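Local coordinates for protein-glutamine gamma-glutamyltransferase 2 (Pagrus major, PDB 1G0D), which probably acts as a calcium-dependent acyltransferase that joins peptide-bound glutamine to primary amines such as lysine side chains, cross-linking or aminating proteins, at residues P585-Q590 against A603-T608; V589-K594 against G675-V680; G618-E623 against L661-D666. All blocks are in the same frame, centred on the assembly; numbering follows the deposited sequence.

Contact 1. Residues P585-Q590 against A603-T608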
# COMPACT_ATOMS: atom_id res chain seq x y z
N PRO A 585 3.20 -19.84 -13.31
CA PRO A 585 2.30 -19.68 -14.45
C PRO A 585 1.26 -18.61 -14.19
O PRO A 585 0.95 -18.34 -13.03
CB PRO A 585 1.69 -21.07 -14.64
CG PRO A 585 1.85 -21.76 -13.30
CD PRO A 585 3.09 -21.16 -12.67
N GLU A 586 0.75 -18.01 -15.26
CA GLU A 586 -0.28 -16.99 -15.16
C GLU A 586 -1.69 -17.51 -15.40
O GLU A 586 -2.02 -17.94 -16.50
CB GLU A 586 -0.03 -15.86 -16.13
CG GLU A 586 -0.80 -14.64 -15.69
CD GLU A 586 -1.04 -13.65 -16.80
OE1 GLU A 586 -0.21 -13.60 -17.75
OE2 GLU A 586 -2.07 -12.91 -16.70
N LEU A 587 -2.52 -17.43 -14.37
CA LEU A 587 -3.88 -17.93 -14.44
C LEU A 587 -4.66 -17.32 -15.59
O LEU A 587 -4.51 -16.15 -15.90
CB LEU A 587 -4.64 -17.66 -13.11
CG LEU A 587 -4.04 -18.22 -11.79
CD1 LEU A 587 -5.02 -18.05 -10.60
CD2 LEU A 587 -3.71 -19.69 -12.01
N LEU A 588 -5.49 -18.16 -16.22
CA LEU A 588 -6.37 -17.78 -17.31
C LEU A 588 -7.71 -17.60 -16.65
O LEU A 588 -8.39 -18.59 -16.28
CB LEU A 588 -6.51 -18.89 -18.33
CG LEU A 588 -6.77 -18.50 -19.78
CD1 LEU A 588 -7.70 -19.51 -20.35
CD2 LEU A 588 -7.35 -17.14 -19.87
N VAL A 589 -8.07 -16.34 -16.46
CA VAL A 589 -9.34 -16.04 -15.84
C VAL A 589 -10.27 -15.54 -16.94
O VAL A 589 -9.90 -14.63 -17.70
CB VAL A 589 -9.14 -15.02 -14.73
CG1 VAL A 589 -10.38 -14.91 -13.92
CG2 VAL A 589 -8.00 -15.43 -13.84
N GLN A 590 -11.45 -16.17 -17.04
CA GLN A 590 -12.45 -15.82 -18.05
C GLN A 590 -13.86 -15.89 -17.49
O GLN A 590 -14.22 -16.83 -16.80
CB GLN A 590 -12.38 -16.79 -19.22
CG GLN A 590 -11.00 -16.98 -19.81
CD GLN A 590 -10.90 -18.19 -20.74
OE1 GLN A 590 -10.80 -18.04 -21.96
NE2 GLN A 590 -10.93 -19.40 -20.16
N ALA A 603 -17.46 -17.68 -13.87
CA ALA A 603 -16.07 -17.31 -14.08
C ALA A 603 -15.28 -18.61 -14.13
O ALA A 603 -15.55 -19.55 -13.37
CB ALA A 603 -15.58 -16.42 -12.91
N TYR A 604 -14.29 -18.64 -15.01
CA TYR A 604 -13.46 -19.81 -15.25
C TYR A 604 -11.98 -19.56 -15.11
O TYR A 604 -11.43 -18.72 -15.81
CB TYR A 604 -13.69 -20.30 -16.67
CG TYR A 604 -15.11 -20.72 -16.94
CD1 TYR A 604 -16.06 -19.81 -17.38
CD2 TYR A 604 -15.52 -22.03 -16.69
CE1 TYR A 604 -17.39 -20.20 -17.57
CE2 TYR A 604 -16.84 -22.43 -16.86
CZ TYR A 604 -17.77 -21.51 -17.30
OH TYR A 604 -19.09 -21.90 -17.42
N VAL A 605 -11.32 -20.29 -14.23
CA VAL A 605 -9.88 -20.11 -14.09
C VAL A 605 -9.19 -21.44 -14.39
O VAL A 605 -9.71 -22.50 -14.08
CB VAL A 605 -9.54 -19.53 -12.69
CG1 VAL A 605 -10.54 -20.02 -11.68
CG2 VAL A 605 -8.11 -19.82 -12.33
N SER A 606 -8.04 -21.37 -15.05
CA SER A 606 -7.31 -22.58 -15.44
C SER A 606 -5.82 -22.37 -15.68
O SER A 606 -5.40 -21.30 -16.12
CB SER A 606 -7.92 -23.10 -16.74
OG SER A 606 -7.14 -22.73 -17.87
N PHE A 607 -5.00 -23.38 -15.42
CA PHE A 607 -3.56 -23.29 -15.67
C PHE A 607 -2.95 -24.68 -15.82
O PHE A 607 -3.64 -25.68 -15.68
CB PHE A 607 -2.83 -22.45 -14.57
CG PHE A 607 -2.34 -23.24 -13.37
CD1 PHE A 607 -1.00 -23.58 -13.24
CD2 PHE A 607 -3.21 -23.55 -12.32
CE1 PHE A 607 -0.52 -24.22 -12.09
CE2 PHE A 607 -2.75 -24.19 -11.16
CZ PHE A 607 -1.39 -24.52 -11.06
N THR A 608 -1.67 -24.74 -16.16
CA THR A 608 -0.98 -26.00 -16.33
C THR A 608 0.19 -26.12 -15.38
O THR A 608 1.06 -25.27 -15.37
CB THR A 608 -0.44 -26.16 -17.77
OG1 THR A 608 -1.52 -26.37 -18.68
CG2 THR A 608 0.48 -27.36 -17.85
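Ala-603 meets Gln-590 where 603-608 begins to run antiparallel to the short edge strand 588-590. Ala-603 CA makes a CA-H...O contact with Gln-590 O at 3.3 Å. Tyr-604 and Gln-590 then form a hydrogen-bonded pair. Gln-590 N donates to Tyr-604 O at 2.8 Å, and Tyr-604 N donates back to Gln-590 O. Gln-590 O also lies at the edge of the Tyr-604 ring, near its plane, 3.5 Å from Tyr-604 CD1. Val-605 faces Val-589 as a non-hydrogen-bonded pair. Val-605 CG2 lies beside Leu-587 CD1 at 4.0 Å, the two side chains pointing the same way. Ser-606 pairs with Leu-588: Leu-588 N donates to Ser-606 O and Ser-606 N to Leu-588 O, each at 3.1 Å. The one from Ser-606 N is more bent, at 137°. Phe-607 carries the apolar end. Its CG sits between the backbone N and the carbonyl carbon (chi1 89°), which places the ring beside the loop 585-587. There Pro-585 CG comes within 3.4 Å of Phe-607 CD1, and Leu-587 CD2 packs on Phe-607 CB at 3.9 Å. Both approach the ring obliquely. This pairing forms one edge of a three-stranded antiparallel sheet in the Ig-like C-terminal domain. Strand 644-651 flanks 603-608 on its other side, while Leu-587, Val-589 and Ala-603 pack on strand 659-666 of the facing sheet.

Contact 2. Residues V589-K594 against G675-V680; sequences VQVPGK and GVTTVV
Val-589 packs on Thr-677 across the interior of a beta sandwich, the Ig-like C-terminal domain. Strand 588-590 belongs to one sheet and strand 673-682 to the other. The side chains cross at an angle, with Val-589 CG1 3.9 Å from Thr-677 CG2. The two methyls of Val-589 have separate tasks. At chi1 -169°, CG1 is anti to the backbone N and reaches Thr-677. Val-589 CG2 is anti to the carbonyl carbon and lies over the backbone of Gly-675, 4.0 Å from Gly-675 CA. Gly-675 has no side chain, and the methyl sits close to its backbone. With an alanine here in place of Val-589 both methyls go, which is likely to open a gap over Gly-675 and cost Thr-677 CG2 one of its two valine neighbours. Further along, Val-591 CG1 also approaches Thr-677 CG2, at 4.1 Å. Val-591 and Val-679 reach toward each other tip to tip, but the modelled gap between their methyls is too short to be reliable. Leu-661, on the strand next to 673-682, touches both Val-589 and Thr-677, while Leu-601 and Ala-603 touch Val-591. The torsion of Thr-677 divides its branches: CG2 goes to the valines, and the hydroxyl, anti to the backbone N (chi1 -167°), goes to the backbone. Thr-677 OG1 donates a weak hydrogen bond to Val-589 O at 3.4 Å.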
# COMPACT_ATOMS: atom_id res chain seq x y z
N VAL A 589 -8.07 -16.34 -16.46
CA VAL A 589 -9.34 -16.04 -15.84
C VAL A 589 -10.27 -15.54 -16.94
O VAL A 589 -9.90 -14.63 -17.70
CB VAL A 589 -9.14 -15.02 -14.73
CG1 VAL A 589 -10.38 -14.91 -13.92
CG2 VAL A 589 -8.00 -15.43 -13.84
N GLN A 590 -11.45 -16.17 -17.04
CA GLN A 590 -12.45 -15.82 -18.05
C GLN A 590 -13.86 -15.89 -17.49
O GLN A 590 -14.22 -16.83 -16.80
CB GLN A 590 -12.38 -16.79 -19.22
CG GLN A 590 -11.00 -16.98 -19.81
CD GLN A 590 -10.90 -18.19 -20.74
OE1 GLN A 590 -10.80 -18.04 -21.96
NE2 GLN A 590 -10.93 -19.40 -20.16
N VAL A 591 -14.66 -14.88 -17.76
CA VAL A 591 -16.02 -14.92 -17.29
C VAL A 591 -16.82 -14.44 -18.50
O VAL A 591 -17.22 -13.30 -18.60
CB VAL A 591 -16.16 -14.07 -16.03
CG1 VAL A 591 -15.22 -12.97 -16.09
CG2 VAL A 591 -17.54 -13.60 -15.84
N PRO A 592 -17.05 -15.36 -19.46
CA PRO A 592 -17.77 -15.19 -20.73
C PRO A 592 -19.23 -14.69 -20.77
O PRO A 592 -20.03 -14.90 -19.84
CB PRO A 592 -17.59 -16.55 -21.40
CG PRO A 592 -17.43 -17.46 -20.27
CD PRO A 592 -16.61 -16.75 -19.29
N GLY A 593 -19.56 -14.01 -21.88
CA GLY A 593 -20.88 -13.47 -22.08
C GLY A 593 -21.12 -12.20 -21.29
O GLY A 593 -20.43 -11.95 -20.30
N LYS A 594 -22.10 -11.40 -21.73
CA LYS A 594 -22.46 -10.14 -21.05
C LYS A 594 -22.77 -10.27 -19.55
O LYS A 594 -23.56 -11.13 -19.13
CB LYS A 594 -23.65 -9.50 -21.77
CG LYS A 594 -24.10 -8.17 -21.18
CD LYS A 594 -24.41 -7.18 -22.29
CE LYS A 594 -25.50 -6.17 -21.88
NZ LYS A 594 -26.87 -6.77 -21.66
N GLY A 675 -3.83 -14.18 -11.21
CA GLY A 675 -4.57 -13.86 -12.42
C GLY A 675 -5.59 -12.75 -12.13
O GLY A 675 -6.02 -12.62 -10.96
N VAL A 676 -5.91 -11.96 -13.16
CA VAL A 676 -6.90 -10.84 -13.14
C VAL A 676 -7.55 -10.74 -14.49
O VAL A 676 -6.93 -10.97 -15.53
CB VAL A 676 -6.33 -9.38 -13.01
CG1 VAL A 676 -7.03 -8.66 -11.91
CG2 VAL A 676 -4.85 -9.37 -12.86
N THR A 677 -8.80 -10.33 -14.49
CA THR A 677 -9.50 -10.18 -15.73
C THR A 677 -10.36 -8.98 -15.48
O THR A 677 -10.66 -8.68 -14.32
CB THR A 677 -10.37 -11.40 -16.02
OG1 THR A 677 -10.81 -11.37 -17.38
CG2 THR A 677 -11.59 -11.44 -15.07
N THR A 678 -10.72 -8.29 -16.56
CA THR A 678 -11.60 -7.11 -16.54
C THR A 678 -12.98 -7.58 -17.01
O THR A 678 -13.12 -8.23 -18.06
CB THR A 678 -11.15 -6.00 -17.54
OG1 THR A 678 -9.83 -5.56 -17.24
CG2 THR A 678 -12.04 -4.81 -17.41
N VAL A 679 -13.98 -7.26 -16.22
CA VAL A 679 -15.35 -7.61 -16.55
C VAL A 679 -16.23 -6.35 -16.43
O VAL A 679 -16.34 -5.78 -15.34
CB VAL A 679 -15.89 -8.72 -15.57
CG1 VAL A 679 -17.29 -9.13 -15.98
CG2 VAL A 679 -14.98 -9.94 -15.60
N VAL A 680 -16.83 -5.90 -17.55
CA VAL A 680 -17.72 -4.74 -17.52
C VAL A 680 -19.15 -5.14 -17.07
O VAL A 680 -19.86 -5.86 -17.78
CB VAL A 680 -17.78 -4.05 -18.89
CG1 VAL A 680 -18.53 -2.75 -18.80
CG2 VAL A 680 -16.38 -3.77 -19.38

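Contact 3. Residues G618-E623 against L661-D666; sequences GVFTLE and LLVDFD
Phe-620 and Phe-665 lie at the apolar centre of an antiparallel strand pair in one sheet of the Ig-like beta sandwich. Phe-665 CD1 sits over the middle of the Phe-620 ring, 3.5 Å above its plane. The rings themselves meet obliquely, with planes at 48°. Different first torsions bring them together: Phe-620 CG is anti to its carbonyl carbon (chi1 -78°), Phe-665 CG to its backbone N (chi1 172°). Beyond this pair, Phe-665 CE1 rests on Gly-618 CA at 3.5 Å. Val-663 CG1 comes to the edge of the Phe-620 ring. Leu-622 lies alongside Val-663 and points the same way, its CD1 3.5 Å from Val-663 CG2. Val-645, Val-647 and Leu-649 of the facing sheet pack against Phe-620 and Leu-622. Between the strands, six backbone hydrogen bonds join Val-619 with Asp-666, Thr-621 with Asp-664 and Glu-623 with Leu-662. The shortest is Leu-662 N to Glu-623 O, 2.8 Å. The side chains of these pairs occupy the other face. There the acids find partners outside the two strands: Glu-623 OE2 hydrogen-bonds Thr-250 OG1, and Asp-666 OD2 forms a salt bridge with Lys-671 NZ and a hydrogen bond with Tyr-247 OH. Asp-664 is gripped at both oxygens, with OD1 in a salt bridge to Lys-674 NZ and OD2 in one to Arg-248 NH2.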
# COMPACT_ATOMS: atom_id res chain seq x y z
N GLY A 618 -4.42 -27.66 -3.57
CA GLY A 618 -4.77 -26.61 -4.51
C GLY A 618 -6.04 -25.89 -4.13
O GLY A 618 -7.08 -26.51 -4.05
N VAL A 619 -5.93 -24.58 -3.86
CA VAL A 619 -7.06 -23.71 -3.52
C VAL A 619 -7.03 -22.49 -4.43
O VAL A 619 -5.97 -21.87 -4.58
CB VAL A 619 -6.97 -23.00 -2.18
CG1 VAL A 619 -8.24 -23.15 -1.47
CG2 VAL A 619 -5.75 -23.40 -1.43
N PHE A 620 -8.19 -22.14 -4.98
CA PHE A 620 -8.29 -20.95 -5.81
C PHE A 620 -9.11 -20.02 -4.90
O PHE A 620 -10.05 -20.49 -4.24
CB PHE A 620 -9.09 -21.26 -7.08
CG PHE A 620 -8.31 -22.00 -8.13
CD1 PHE A 620 -7.51 -21.31 -9.02
CD2 PHE A 620 -8.38 -23.38 -8.22
CE1 PHE A 620 -6.77 -22.00 -10.00
CE2 PHE A 620 -7.66 -24.08 -9.19
CZ PHE A 620 -6.85 -23.39 -10.08
N THR A 621 -8.75 -18.74 -4.82
CA THR A 621 -9.52 -17.78 -4.02
C THR A 621 -9.90 -16.67 -4.97
O THR A 621 -9.03 -16.13 -5.64
CB THR A 621 -8.70 -17.15 -2.92
OG1 THR A 621 -8.00 -18.17 -2.20
CG2 THR A 621 -9.60 -16.34 -1.99
N LEU A 622 -11.19 -16.32 -5.05
CA LEU A 622 -11.62 -15.28 -5.99
C LEU A 622 -12.26 -14.08 -5.31
O LEU A 622 -12.99 -14.22 -4.34
CB LEU A 622 -12.64 -15.83 -6.99
CG LEU A 622 -12.56 -17.10 -7.84
CD1 LEU A 622 -12.66 -16.71 -9.29
CD2 LEU A 622 -11.32 -17.85 -7.60
N GLU A 623 -12.00 -12.88 -5.83
CA GLU A 623 -12.61 -11.69 -5.27
C GLU A 623 -12.57 -10.52 -6.24
O GLU A 623 -11.76 -10.50 -7.17
CB GLU A 623 -11.91 -11.29 -3.99
CG GLU A 623 -10.73 -10.43 -4.25
CD GLU A 623 -10.24 -9.77 -3.00
OE1 GLU A 623 -11.06 -9.12 -2.31
OE2 GLU A 623 -9.04 -9.90 -2.71
N LEU A 661 -11.63 -8.86 -11.70
CA LEU A 661 -11.76 -10.10 -10.93
C LEU A 661 -10.37 -10.59 -10.70
O LEU A 661 -9.58 -10.73 -11.64
CB LEU A 661 -12.58 -11.14 -11.69
CG LEU A 661 -12.82 -12.45 -10.95
CD1 LEU A 661 -13.62 -12.22 -9.68
CD2 LEU A 661 -13.54 -13.41 -11.90
N LEU A 662 -10.08 -10.79 -9.41
CA LEU A 662 -8.75 -11.22 -8.95
C LEU A 662 -8.74 -12.66 -8.44
O LEU A 662 -9.68 -13.13 -7.79
CB LEU A 662 -8.25 -10.28 -7.84
CG LEU A 662 -7.78 -8.87 -8.17
CD1 LEU A 662 -8.85 -8.07 -8.89
CD2 LEU A 662 -7.49 -8.19 -6.88
N VAL A 663 -7.67 -13.38 -8.78
CA VAL A 663 -7.55 -14.75 -8.35
C VAL A 663 -6.13 -15.15 -7.94
O VAL A 663 -5.12 -14.78 -8.57
CB VAL A 663 -8.06 -15.70 -9.47
CG1 VAL A 663 -7.99 -17.13 -9.01
CG2 VAL A 663 -9.49 -15.36 -9.82
N ASP A 664 -6.09 -15.91 -6.85
CA ASP A 664 -4.89 -16.46 -6.28
C ASP A 664 -4.95 -18.01 -6.22
O ASP A 664 -6.00 -18.60 -5.96
CB ASP A 664 -4.70 -15.91 -4.87
CG ASP A 664 -3.62 -16.62 -4.11
OD1 ASP A 664 -2.42 -16.29 -4.31
OD2 ASP A 664 -3.96 -17.53 -3.32
N PHE A 665 -3.83 -18.66 -6.48
CA PHE A 665 -3.74 -20.13 -6.38
C PHE A 665 -2.54 -20.55 -5.54
O PHE A 665 -1.39 -20.14 -5.80
CB PHE A 665 -3.63 -20.81 -7.76
CG PHE A 665 -3.34 -22.31 -7.68
CD1 PHE A 665 -4.38 -23.24 -7.52
CD2 PHE A 665 -2.03 -22.78 -7.71
CE1 PHE A 665 -4.09 -24.62 -7.37
CE2 PHE A 665 -1.75 -24.15 -7.57
CZ PHE A 665 -2.78 -25.06 -7.39
N ASP A 666 -2.80 -21.38 -4.53
CA ASP A 666 -1.73 -21.91 -3.69
C ASP A 666 -1.78 -23.43 -3.59
O ASP A 666 -2.86 -24.05 -3.63
CB ASP A 666 -1.74 -21.32 -2.27
CG ASP A 666 -0.42 -21.55 -1.54
OD1 ASP A 666 -0.46 -21.83 -0.32
OD2 ASP A 666 0.66 -21.46 -2.17

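All three contacts belong to the C-terminal Ig-like domain. Contact 1 is a strand pair of one sheet and contact 3 a pair of the other; contact 2 spans the two. Contacts 1 and 2 share Val-589 and Gln-590, with centres about 11 Å apart. Contacts 1 and 3 meet face to face, centres about 10 Å apart: Val-605 CG2 lies 3.5 Å from Phe-620 CE1, and Phe-607 CZ 3.5 Å from Phe-665 CE2. Contacts 2 and 3 are joined through adjacent strands, with Thr-677 O 2.8 Å from Leu-661 N in a probable hydrogen bond. Contacts 2 and 3 lie away from the catalytic and ligand-binding residues. In contact 1, the Pro-585 side chain is about 12 Å from that of Pro-482, a GTP-site residue inferred by similarity.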